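Side-chain contact in major capsid protein (Norovirus Hu/GI.7/TCH-060/USA/2003, PDB 4P25), which forms the norovirus capsid and, through its protruding P domain, binds histo-blood group antigen glycans such as Lewis Y: residues C107-S112 against A134-H139. Residues are numbered along the deposited sequence; the frame is centred on the assembly and turned at random.
With GAL (beta-D-galactopyranose), chain E; FUC (alpha-L-fucopyranose), chain B.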
loop_
_atom_site.group_PDB
_atom_site.type_symbol
_atom_site.label_atom_id
_atom_site.label_comp_id
_atom_site.label_asym_id
_atom_site.label_seq_id
_atom_site.Cartn_x
_atom_site.Cartn_y
_atom_site.Cartn_z
ATOM N N CYS A 107 17.387 -1.040 15.651
ATOM C CA CYS A 107 17.065 -2.457 15.597
ATOM C C CYS A 107 17.639 -3.052 14.323
ATOM O O CYS A 107 18.003 -2.324 13.395
ATOM C CB CYS A 107 15.548 -2.686 15.663
ATOM S SG CYS A 107 14.571 -1.875 14.353
ATOM N N ASP A 108 17.747 -4.375 14.286
ATOM C CA ASP A 108 18.052 -5.059 13.043
ATOM C C ASP A 108 16.819 -5.076 12.151
ATOM O O ASP A 108 15.688 -5.210 12.633
ATOM C CB ASP A 108 18.499 -6.494 13.306
ATOM C CG ASP A 108 19.971 -6.604 13.660
ATOM O OD1 ASP A 108 20.588 -5.603 14.091
ATOM O OD2 ASP A 108 20.506 -7.724 13.519
ATOM N N TRP A 109 17.041 -4.930 10.851
ATOM C CA TRP A 109 15.989 -5.089 9.862
ATOM C C TRP A 109 16.177 -6.389 9.108
ATOM O O TRP A 109 17.299 -6.848 8.914
ATOM C CB TRP A 109 16.016 -3.945 8.850
ATOM C CG TRP A 109 15.687 -2.609 9.410
ATOM C CD1 TRP A 109 15.171 -2.330 10.644
ATOM C CD2 TRP A 109 15.844 -1.355 8.745
ATOM N NE1 TRP A 109 15.001 -0.970 10.785
ATOM C CE2 TRP A 109 15.410 -0.350 9.631
ATOM C CE3 TRP A 109 16.317 -0.983 7.480
ATOM C CZ2 TRP A 109 15.431 1.005 9.293
ATOM C CZ3 TRP A 109 16.339 0.359 7.145
ATOM C CH2 TRP A 109 15.904 1.339 8.048
ATOM N N HIS A 110 15.068 -6.970 8.671
ATOM C CA HIS A 110 15.103 -8.139 7.817
ATOM C C HIS A 110 14.198 -7.844 6.639
ATOM O O HIS A 110 12.982 -7.724 6.783
ATOM C CB HIS A 110 14.679 -9.362 8.619
ATOM C CG HIS A 110 15.471 -9.524 9.878
ATOM N ND1 HIS A 110 15.007 -9.106 11.108
ATOM C CD2 HIS A 110 16.667 -10.118 10.110
ATOM C CE1 HIS A 110 15.897 -9.409 12.037
ATOM N NE2 HIS A 110 16.913 -10.024 11.457
ATOM N N VAL A 111 14.824 -7.682 5.475
ATOM C CA VAL A 111 14.181 -7.090 4.309
ATOM C C VAL A 111 14.113 -8.128 3.211
ATOM O O VAL A 111 15.137 -8.700 2.828
ATOM C CB VAL A 111 15.008 -5.886 3.804
ATOM C CG1 VAL A 111 14.299 -5.186 2.650
ATOM C CG2 VAL A 111 15.287 -4.902 4.943
ATOM N N SER A 112 12.912 -8.389 2.705
ATOM C CA SER A 112 12.741 -9.417 1.677
ATOM C C SER A 112 12.763 -8.813 0.284
ATOM O O SER A 112 11.878 -8.031 -0.077
ATOM C CB SER A 112 11.444 -10.183 1.892
ATOM O OG SER A 112 11.378 -11.276 0.992
ATOM N N ALA A 134 27.899 1.139 12.146
ATOM C CA ALA A 134 28.643 2.155 11.390
ATOM C C ALA A 134 28.455 2.154 9.858
ATOM O O ALA A 134 28.317 3.223 9.262
ATOM C CB ALA A 134 30.137 2.147 11.768
ATOM N N PRO A 135 28.442 0.968 9.216
ATOM C CA PRO A 135 28.235 0.988 7.761
ATOM C C PRO A 135 26.804 1.311 7.312
ATOM O O PRO A 135 26.551 1.375 6.107
ATOM C CB PRO A 135 28.606 -0.440 7.339
ATOM C CG PRO A 135 29.498 -0.935 8.427
ATOM C CD PRO A 135 28.916 -0.351 9.672
ATOM N N PHE A 136 25.889 1.500 8.260
ATOM C CA PHE A 136 24.521 1.898 7.945
ATOM C C PHE A 136 24.534 3.391 7.632
ATOM O O PHE A 136 24.510 4.232 8.535
ATOM C CB PHE A 136 23.599 1.570 9.128
ATOM C CG PHE A 136 22.128 1.836 8.884
ATOM C CD1 PHE A 136 21.335 0.910 8.212
ATOM C CD2 PHE A 136 21.537 2.988 9.371
ATOM C CE1 PHE A 136 19.978 1.149 8.015
ATOM C CE2 PHE A 136 20.187 3.231 9.182
ATOM C CZ PHE A 136 19.407 2.310 8.498
ATOM N N ALA A 137 24.597 3.706 6.341
ATOM C CA ALA A 137 24.732 5.091 5.889
ATOM C C ALA A 137 23.699 5.450 4.829
ATOM O O ALA A 137 24.058 5.807 3.704
ATOM C CB ALA A 137 26.142 5.323 5.342
ATOM N N PRO A 138 22.407 5.375 5.178
ATOM C CA PRO A 138 21.411 5.595 4.119
ATOM C C PRO A 138 21.409 7.006 3.514
ATOM O O PRO A 138 21.065 7.138 2.338
ATOM C CB PRO A 138 20.081 5.274 4.809
ATOM C CG PRO A 138 20.351 5.429 6.268
ATOM C CD PRO A 138 21.782 5.039 6.472
ATOM N N HIS A 139 21.796 8.033 4.266
ATOM C CA HIS A 139 21.871 9.366 3.670
ATOM C C HIS A 139 22.914 9.398 2.561
ATOM O O HIS A 139 22.678 9.951 1.491
ATOM C CB HIS A 139 22.168 10.453 4.705
ATOM C CG HIS A 139 22.300 11.817 4.100
ATOM N ND1 HIS A 139 23.490 12.516 4.089
ATOM C CD2 HIS A 139 21.402 12.593 3.453
ATOM C CE1 HIS A 139 23.313 13.672 3.476
ATOM N NE2 HIS A 139 22.056 13.748 3.082
HETATM C C1 GAL E . 19.921 -12.803 15.998
HETATM C C2 GAL E . 19.222 -12.095 14.849
HETATM C C3 GAL E . 19.815 -10.707 14.671
HETATM C C4 GAL E . 19.755 -9.957 15.992
HETATM C C5 GAL E . 20.425 -10.783 17.076
HETATM C C6 GAL E . 20.357 -10.031 18.407
HETATM O O2 GAL E . 19.398 -12.850 13.641
HETATM O O3 GAL E . 19.067 -9.989 13.678
HETATM O O4 GAL E . 18.384 -9.720 16.346
HETATM O O5 GAL E . 19.750 -12.043 17.204
HETATM O O6 GAL E . 21.265 -10.626 19.338
HETATM C C1 FUC B . 18.144 -12.951 12.952
HETATM C C2 FUC B . 18.385 -13.425 11.528
HETATM C C3 FUC B . 19.049 -14.792 11.554
HETATM C C4 FUC B . 18.214 -15.746 12.393
HETATM C C5 FUC B . 17.982 -15.142 13.769
HETATM C C6 FUC B . 17.135 -16.099 14.609
HETATM O O2 FUC B . 19.238 -12.492 10.850
HETATM O O3 FUC B . 19.154 -15.299 10.215
HETATM O O4 FUC B . 16.951 -15.970 11.749
HETATM O O5 FUC B . 17.297 -13.889 13.632
#
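With CG anti to the backbone N (chi1 -175°), the phenyl ring of Phe136 extends from its loop toward Trp109, whose own CG is anti to the carbonyl carbon, which sends the indole off strand 108-115 to meet it. The two form a T-shaped (edge-to-face) pair in which the CE1-CZ edge of Phe136 is directed at the six-membered ring of Trp109, the planes standing at 85° and the centroids 5.3 Å apart. Contact is made at CZ3 and CH2 of the indole, nearest at Trp109 CH2 to Phe136 CZ, 3.7 Å. Pro138 CD lies 3.5 Å above one face of the phenyl, toward its rim, so the loop packs against its own aromatic ring. Phe136 also touches Val130 and Ile143, while Trp109 NE1 is bonded to the carbonyl oxygen of Ile104, which satisfies the indole's polar atom and helps hold the ring's orientation.

The residues flanking Trp109 serve the glycan. Asp108 OD2 accepts a hydrogen bond from galactose O3 at 2.7 Å, and His110 NE2 donates to the same oxygen at 3.1 Å, bent to 143°, with O3 near the imidazole plane, at its edge. Galactose O3 is thus gripped as donor and acceptor at once. Lys131 forms a salt bridge with Asp108 OD1, and Trp161 stacks on His110, second contacts that would restrain both ligand-binding groups. The aromatic pair itself is buried and wholly apolar: between 107-112 and 134-139 the link is ring packing, without a hydrogen bond, and it ties the loop before strand 142-144 to the strand that carries two residues of the Lewis Y pocket.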